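Local coordinates for lipoprotein (Paraburkholderia phytofirmans, PDB 5T11), which probably guides export of Pel polysaccharide across the outer membrane as a periplasmic lipoprotein that assembles into dodecamers, at residues K78-A83 against R89-G94; S38-A43 against V55-A60. The protein carries 1 engineered substitution. All coordinates share one frame; numbering follows the deposited sequence.

Contact 1: residues K78-A83 against R89-G94. Engineered in segment 78-83: M80 (natural residue Leu).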
ATOM      1  N   LYS B  78     -33.186  23.426 -19.559  1.00102.45           N
ATOM      2  CA  LYS B  78     -32.769  24.652 -20.227  1.00 98.93           C
ATOM      3  C   LYS B  78     -32.056  24.376 -21.545  1.00 85.34           C
ATOM      4  O   LYS B  78     -31.990  25.267 -22.396  1.00 83.28           O
ATOM      5  CB  LYS B  78     -31.885  25.502 -19.299  1.00104.39           C
ATOM      6  CG  LYS B  78     -30.730  24.780 -18.593  1.00104.29           C
ATOM      7  CD  LYS B  78     -30.046  25.717 -17.581  1.00105.74           C
ATOM      8  CE  LYS B  78     -28.888  25.047 -16.826  1.00100.77           C
ATOM      9  NZ  LYS B  78     -27.566  25.170 -17.517  1.00 93.60           N
ATOM     10  N   ALA B  79     -31.533  23.164 -21.740  1.00 73.39           N
ATOM     11  CA  ALA B  79     -31.066  22.779 -23.067  1.00 70.05           C
ATOM     12  C   ALA B  79     -32.236  22.628 -24.038  1.00 70.77           C
ATOM     13  O   ALA B  79     -32.084  22.896 -25.238  1.00 61.30           O
ATOM     14  CB  ALA B  79     -30.252  21.488 -22.988  1.00 68.23           C
HETATM   15  N   MSE B  80     -33.401  22.218 -23.539  1.00 73.47           N
HETATM   16  CA  MSE B  80     -34.626  22.204 -24.333  1.00 79.94           C
HETATM   17  C   MSE B  80     -35.031  23.607 -24.772  1.00 75.24           C
HETATM   18  O   MSE B  80     -35.373  23.830 -25.936  1.00 67.06           O
HETATM   19  CB  MSE B  80     -35.768  21.563 -23.550  1.00 99.34           C
HETATM   20  CG  MSE B  80     -35.584  20.081 -23.325  1.00117.33           C
HETATM   21 SE   MSE B  80     -35.358  19.149 -25.023  1.00129.53          SE
HETATM   22  CE  MSE B  80     -34.704  17.435 -24.345  1.00131.53           C
ATOM     23  N   GLU B  81     -35.011  24.550 -23.827  1.00 77.09           N
ATOM     24  CA  GLU B  81     -35.281  25.940 -24.181  1.00 78.27           C
ATOM     25  C   GLU B  81     -34.283  26.438 -25.220  1.00 70.70           C
ATOM     26  O   GLU B  81     -34.664  27.107 -26.186  1.00 70.52           O
ATOM     27  CB  GLU B  81     -35.256  26.823 -22.932  1.00 81.21           C
ATOM     28  N   TRP B  82     -33.002  26.092 -25.053  1.00 64.64           N
ATOM     29  CA  TRP B  82     -31.993  26.457 -26.044  1.00 63.05           C
ATOM     30  C   TRP B  82     -32.340  25.899 -27.422  1.00 62.64           C
ATOM     31  O   TRP B  82     -32.219  26.597 -28.434  1.00 68.46           O
ATOM     32  CB  TRP B  82     -30.616  25.963 -25.598  1.00 60.70           C
ATOM     33  CG  TRP B  82     -29.526  26.290 -26.581  1.00 68.42           C
ATOM     34  CD1 TRP B  82     -28.787  27.439 -26.634  1.00 73.43           C
ATOM     35  CD2 TRP B  82     -29.060  25.464 -27.658  1.00 69.31           C
ATOM     36  NE1 TRP B  82     -27.891  27.380 -27.676  1.00 74.66           N
ATOM     37  CE2 TRP B  82     -28.040  26.179 -28.321  1.00 75.73           C
ATOM     38  CE3 TRP B  82     -29.415  24.198 -28.134  1.00 68.23           C
ATOM     39  CZ2 TRP B  82     -27.360  25.662 -29.425  1.00 75.81           C
ATOM     40  CZ3 TRP B  82     -28.741  23.686 -29.231  1.00 68.17           C
ATOM     41  CH2 TRP B  82     -27.724  24.418 -29.864  1.00 72.07           C
ATOM     42  N   ALA B  83     -32.756  24.629 -27.480  1.00 58.61           N
ATOM     43  CA  ALA B  83     -33.141  24.022 -28.753  1.00 55.51           C
ATOM     44  C   ALA B  83     -34.276  24.789 -29.406  1.00 59.57           C
ATOM     45  O   ALA B  83     -34.266  25.018 -30.622  1.00 64.76           O
ATOM     46  CB  ALA B  83     -33.551  22.561 -28.547  1.00 53.79           C
ATOM     47  N   ARG B  89     -35.794  21.478 -35.417  1.00 55.93           N
ATOM     48  CA  ARG B  89     -36.986  20.663 -35.604  1.00 57.47           C
ATOM     49  C   ARG B  89     -36.984  19.431 -34.699  1.00 55.84           C
ATOM     50  O   ARG B  89     -38.053  19.007 -34.240  1.00 58.06           O
ATOM     51  CB  ARG B  89     -37.123  20.257 -37.073  1.00 57.53           C
ATOM     52  CG  ARG B  89     -38.508  19.707 -37.428  1.00 63.40           C
ATOM     53  CD  ARG B  89     -38.601  19.370 -38.903  1.00 70.85           C
ATOM     54  NE  ARG B  89     -39.836  18.665 -39.238  1.00 83.18           N
ATOM     55  CZ  ARG B  89     -40.180  18.322 -40.476  1.00 88.59           C
ATOM     56  NH1 ARG B  89     -39.381  18.625 -41.492  1.00 89.06           N
ATOM     57  NH2 ARG B  89     -41.318  17.681 -40.700  1.00 92.72           N
ATOM     58  N   TYR B  90     -35.811  18.847 -34.432  1.00 50.86           N
ATOM     59  CA  TYR B  90     -35.693  17.681 -33.553  1.00 48.23           C
ATOM     60  C   TYR B  90     -34.559  17.867 -32.552  1.00 55.76           C
ATOM     61  O   TYR B  90     -33.605  18.613 -32.791  1.00 57.84           O
ATOM     62  CB  TYR B  90     -35.429  16.384 -34.333  1.00 49.80           C
ATOM     63  CG  TYR B  90     -36.452  16.044 -35.385  1.00 54.63           C
ATOM     64  CD1 TYR B  90     -37.688  15.514 -35.032  1.00 58.95           C
ATOM     65  CD2 TYR B  90     -36.182  16.239 -36.732  1.00 57.86           C
ATOM     66  CE1 TYR B  90     -38.629  15.198 -35.993  1.00 64.38           C
ATOM     67  CE2 TYR B  90     -37.117  15.921 -37.702  1.00 60.02           C
ATOM     68  CZ  TYR B  90     -38.342  15.401 -37.325  1.00 63.91           C
ATOM     69  OH  TYR B  90     -39.289  15.080 -38.277  1.00 75.18           O
ATOM     70  N   VAL B  91     -34.671  17.155 -31.428  1.00 50.36           N
ATOM     71  CA  VAL B  91     -33.618  17.062 -30.423  1.00 47.47           C
ATOM     72  C   VAL B  91     -33.185  15.603 -30.328  1.00 50.34           C
ATOM     73  O   VAL B  91     -34.032  14.703 -30.238  1.00 51.64           O
ATOM     74  CB  VAL B  91     -34.081  17.578 -29.047  1.00 46.04           C
ATOM     75  CG1 VAL B  91     -33.193  17.043 -27.945  1.00 47.23           C
ATOM     76  CG2 VAL B  91     -34.043  19.076 -29.014  1.00 53.97           C
ATOM     77  N   LEU B  92     -31.876  15.372 -30.375  1.00 46.58           N
ATOM     78  CA  LEU B  92     -31.297  14.064 -30.112  1.00 39.89           C
ATOM     79  C   LEU B  92     -30.747  14.083 -28.694  1.00 46.50           C
ATOM     80  O   LEU B  92     -29.904  14.925 -28.363  1.00 44.33           O
ATOM     81  CB  LEU B  92     -30.191  13.717 -31.112  1.00 42.18           C
ATOM     82  CG  LEU B  92     -29.592  12.321 -30.869  1.00 42.85           C
ATOM     83  CD1 LEU B  92     -30.516  11.252 -31.426  1.00 40.86           C
ATOM     84  CD2 LEU B  92     -28.161  12.150 -31.416  1.00 36.00           C
ATOM     85  N   SER B  93     -31.266  13.199 -27.852  1.00 43.24           N
ATOM     86  CA  SER B  93     -30.803  13.018 -26.489  1.00 44.37           C
ATOM     87  C   SER B  93     -30.508  11.534 -26.289  1.00 41.62           C
ATOM     88  O   SER B  93     -30.598  10.733 -27.225  1.00 42.21           O
ATOM     89  CB  SER B  93     -31.840  13.531 -25.483  1.00 46.76           C
ATOM     90  OG  SER B  93     -31.276  13.619 -24.186  1.00 56.49           O
ATOM     91  N   GLY B  94     -30.164  11.161 -25.066  1.00 41.21           N
ATOM     92  CA  GLY B  94     -29.906   9.763 -24.770  1.00 40.98           C
ATOM     93  C   GLY B  94     -29.069   9.625 -23.510  1.00 37.79           C
ATOM     94  O   GLY B  94     -29.025  10.530 -22.677  1.00 37.78           O
TER

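Contact 2: residues S38-A43 against V55-A60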
ATOM      1  N   SER B  38     -18.435  13.001 -24.927  1.00 33.99           N
ATOM      2  CA  SER B  38     -17.834  12.319 -26.066  1.00 40.43           C
ATOM      3  C   SER B  38     -18.901  11.761 -26.981  1.00 33.48           C
ATOM      4  O   SER B  38     -18.784  11.861 -28.207  1.00 42.96           O
ATOM      5  CB  SER B  38     -16.902  11.190 -25.603  1.00 33.96           C
ATOM      6  OG  SER B  38     -15.775  11.751 -24.953  1.00 34.84           O
ATOM      7  N   ALA B  39     -19.947  11.150 -26.407  1.00 37.00           N
ATOM      8  CA  ALA B  39     -21.020  10.611 -27.244  1.00 38.16           C
ATOM      9  C   ALA B  39     -21.749  11.728 -27.984  1.00 38.33           C
ATOM     10  O   ALA B  39     -22.178  11.537 -29.128  1.00 37.40           O
ATOM     11  CB  ALA B  39     -22.005   9.792 -26.416  1.00 32.02           C
ATOM     12  N   GLU B  40     -21.902  12.897 -27.347  1.00 37.58           N
ATOM     13  CA  GLU B  40     -22.556  14.023 -28.016  1.00 41.13           C
ATOM     14  C   GLU B  40     -21.764  14.458 -29.245  1.00 45.96           C
ATOM     15  O   GLU B  40     -22.337  14.678 -30.319  1.00 45.92           O
ATOM     16  CB  GLU B  40     -22.709  15.204 -27.058  1.00 39.74           C
ATOM     17  CG  GLU B  40     -23.760  15.057 -25.991  1.00 44.74           C
ATOM     18  CD  GLU B  40     -23.547  16.040 -24.845  1.00 61.38           C
ATOM     19  OE1 GLU B  40     -22.574  16.822 -24.921  1.00 64.76           O
ATOM     20  OE2 GLU B  40     -24.342  16.028 -23.874  1.00 62.62           O
ATOM     21  N   SER B  41     -20.441  14.600 -29.094  1.00 36.13           N
ATOM     22  CA  SER B  41     -19.588  15.030 -30.200  1.00 42.26           C
ATOM     23  C   SER B  41     -19.585  14.007 -31.325  1.00 37.38           C
ATOM     24  O   SER B  41     -19.721  14.360 -32.503  1.00 38.76           O
ATOM     25  CB  SER B  41     -18.157  15.270 -29.711  1.00 44.42           C
ATOM     26  OG  SER B  41     -18.126  16.356 -28.813  1.00 53.68           O
ATOM     27  N   ILE B  42     -19.393  12.731 -30.983  1.00 36.13           N
ATOM     28  CA  ILE B  42     -19.424  11.696 -32.010  1.00 36.44           C
ATOM     29  C   ILE B  42     -20.791  11.675 -32.681  1.00 36.39           C
ATOM     30  O   ILE B  42     -20.893  11.595 -33.912  1.00 40.30           O
ATOM     31  CB  ILE B  42     -19.056  10.321 -31.412  1.00 35.70           C
ATOM     32  CG1 ILE B  42     -17.606  10.311 -30.943  1.00 36.34           C
ATOM     33  CG2 ILE B  42     -19.269   9.206 -32.459  1.00 36.55           C
ATOM     34  CD1 ILE B  42     -17.285   9.175 -29.914  1.00 35.96           C
ATOM     35  N   ALA B  43     -21.863  11.804 -31.888  1.00 35.83           N
ATOM     36  CA  ALA B  43     -23.207  11.715 -32.457  1.00 38.86           C
ATOM     37  C   ALA B  43     -23.482  12.885 -33.389  1.00 46.70           C
ATOM     38  O   ALA B  43     -24.064  12.700 -34.469  1.00 41.01           O
ATOM     39  CB  ALA B  43     -24.267  11.657 -31.354  1.00 36.36           C
ATOM     40  N   VAL B  55     -26.607  20.815 -37.631  1.00 53.19           N
ATOM     41  CA  VAL B  55     -26.601  20.032 -36.398  1.00 51.27           C
ATOM     42  C   VAL B  55     -25.747  20.771 -35.377  1.00 48.37           C
ATOM     43  O   VAL B  55     -24.592  21.101 -35.663  1.00 47.31           O
ATOM     44  CB  VAL B  55     -26.038  18.614 -36.619  1.00 52.56           C
ATOM     45  CG1 VAL B  55     -26.024  17.852 -35.315  1.00 46.07           C
ATOM     46  CG2 VAL B  55     -26.840  17.867 -37.685  1.00 48.06           C
ATOM     47  N   ARG B  56     -26.305  21.029 -34.189  1.00 46.49           N
ATOM     48  CA  ARG B  56     -25.609  21.802 -33.162  1.00 45.11           C
ATOM     49  C   ARG B  56     -25.752  21.123 -31.811  1.00 43.25           C
ATOM     50  O   ARG B  56     -26.808  20.564 -31.501  1.00 44.97           O
ATOM     51  CB  ARG B  56     -26.151  23.246 -33.070  1.00 44.63           C
ATOM     52  N   ILE B  57     -24.680  21.183 -31.015  1.00 45.83           N
ATOM     53  CA  ILE B  57     -24.667  20.663 -29.654  1.00 49.48           C
ATOM     54  C   ILE B  57     -25.015  21.789 -28.690  1.00 49.86           C
ATOM     55  O   ILE B  57     -24.360  22.839 -28.688  1.00 53.42           O
ATOM     56  CB  ILE B  57     -23.293  20.067 -29.308  1.00 52.37           C
ATOM     57  CG1 ILE B  57     -22.915  18.949 -30.283  1.00 48.51           C
ATOM     58  CG2 ILE B  57     -23.272  19.603 -27.854  1.00 49.66           C
ATOM     59  CD1 ILE B  57     -21.502  18.416 -30.070  1.00 51.18           C
ATOM     60  N   ALA B  58     -26.028  21.565 -27.855  1.00 45.99           N
ATOM     61  CA  ALA B  58     -26.364  22.537 -26.825  1.00 55.11           C
ATOM     62  C   ALA B  58     -25.197  22.712 -25.845  1.00 58.09           C
ATOM     63  O   ALA B  58     -24.490  21.752 -25.525  1.00 54.15           O
ATOM     64  CB  ALA B  58     -27.620  22.099 -26.077  1.00 58.17           C
ATOM     65  N   PRO B  59     -24.973  23.923 -25.353  1.00 64.09           N
ATOM     66  CA  PRO B  59     -23.849  24.163 -24.442  1.00 68.78           C
ATOM     67  C   PRO B  59     -24.106  23.590 -23.051  1.00 78.34           C
ATOM     68  O   PRO B  59     -25.213  23.176 -22.707  1.00 81.80           O
ATOM     69  CB  PRO B  59     -23.750  25.689 -24.401  1.00 69.14           C
ATOM     70  CG  PRO B  59     -25.132  26.160 -24.701  1.00 65.41           C
ATOM     71  CD  PRO B  59     -25.709  25.161 -25.670  1.00 63.22           C
ATOM     72  N   ALA B  60     -23.047  23.584 -22.243  1.00 86.41           N
ATOM     73  CA  ALA B  60     -23.117  23.084 -20.865  1.00 87.26           C
ATOM     74  C   ALA B  60     -23.892  24.036 -19.954  1.00 92.13           C
ATOM     75  O   ALA B  60     -23.307  24.744 -19.131  1.00 94.70           O
ATOM     76  CB  ALA B  60     -21.719  22.854 -20.314  1.00 85.13           C
TER

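Contact 1: residues K78-A83 against R89-G94
M80 and A83, one turn apart on helix 78-85, close on the two methyl branches of V91 in strand 90-99. M80 is an engineered selenomethionine in place of leucine, and its chain can be followed outward. CB leaves the helix pointing neither at the strand nor from it, and CG of M80 is still 6.0 Å from V91 CG2. The bend at chi2 (-57°) then swings the chain down to the sheet: SE of M80 comes to 4.2 Å from V91 CG2 and is as near to CG1. Beyond it CE carries on, opposite CB about the CG-SE bond (chi3 166°), and reaches V91 CG1 at 3.9 Å. The two side chains thus meet at an oblique angle, SE lying over the fork of the valine and CE at its CG1 side. A83 needs no such reach. Its CB points straight at the strand and touches V91 CG2 at 3.6 Å, where the CA atoms of A83 and V91 are 7.2 Å apart. V91 accommodates both because its chi1 of 160° sets CG1 anti to the backbone N, facing the M80 CE methyl, and CG2 facing A83 CB. No hydrogen bond crosses between 78-83 and 89-94; this is apolar helix-on-sheet packing within the LpoB-like domain. Around it, A79 and A83 also lie on strand 21-28, at V24 and A22, while M80 extends to I118 of strand 109-119. L92, on the opposite face of the strand, packs against A43 and L47 of helix 35-49.

Contact 2: residues S38-A43 against V55-A60
Helix 35-49 passes over the end of strand 55-57 with the CA atoms of E40 and I57 7.2 Å apart, close enough for one isoleucine to fill the gap. These are the last two elements of a beta-alpha-beta crossover whose first strand, 21-28, lies beside 55-57 in the mixed sheet and runs parallel to it. I57 does most of the touching from the strand. Its chain is stretched out, with CD1 anti to CA about CB-CG1 (chi2 174°), and the end of the longer branch therefore arrives at the helix backbone between E40 and S41. The shorter branch, CG2, lies against the glutamate, 4.1 Å from E40 OE1; the two side chains cross rather than run alongside each other. E40 itself reaches down toward the sheet with its chain extended beyond CG, and its other oxygen, OE2, accepts a hydrogen bond from I26 N. That bond ties the buried carboxylate to the first strand of the crossover, and would probably offset part of the cost of burying a carboxylate beside the isoleucine. S41 has CB directed away from the strand, yet its OG still comes to 4.1 Å from I57 CD1. This hydroxyl makes a weak hydrogen bond back to H37 O, and Y29 of a second subunit packs on S41. At the point of closest approach, I57 CD1 sits 3.8 Å from E40 O and 3.9 Å from S41 CA.

How the contacts relate
The contacts follow each other in series along the chain, contact 2 first, and their centres are 11 Å apart. Both rest on the same mixed sheet but on opposite faces: helix 35-49 on one, helix 78-85 on the other, with parallel strands 90-99, 21-28 and 55-57 between them. W82 joins them, turned from contact 1 onto the loop after strand 55-57: its CE3 lies 3.4 Å from A58 CB, and its CE2 3.7 Å from P59 CD. The parallel half of the domain is thus layered helix, sheet, helix. Contact 2 adjoins a second subunit of the dodecamer, whereas no other chain touches contact 1.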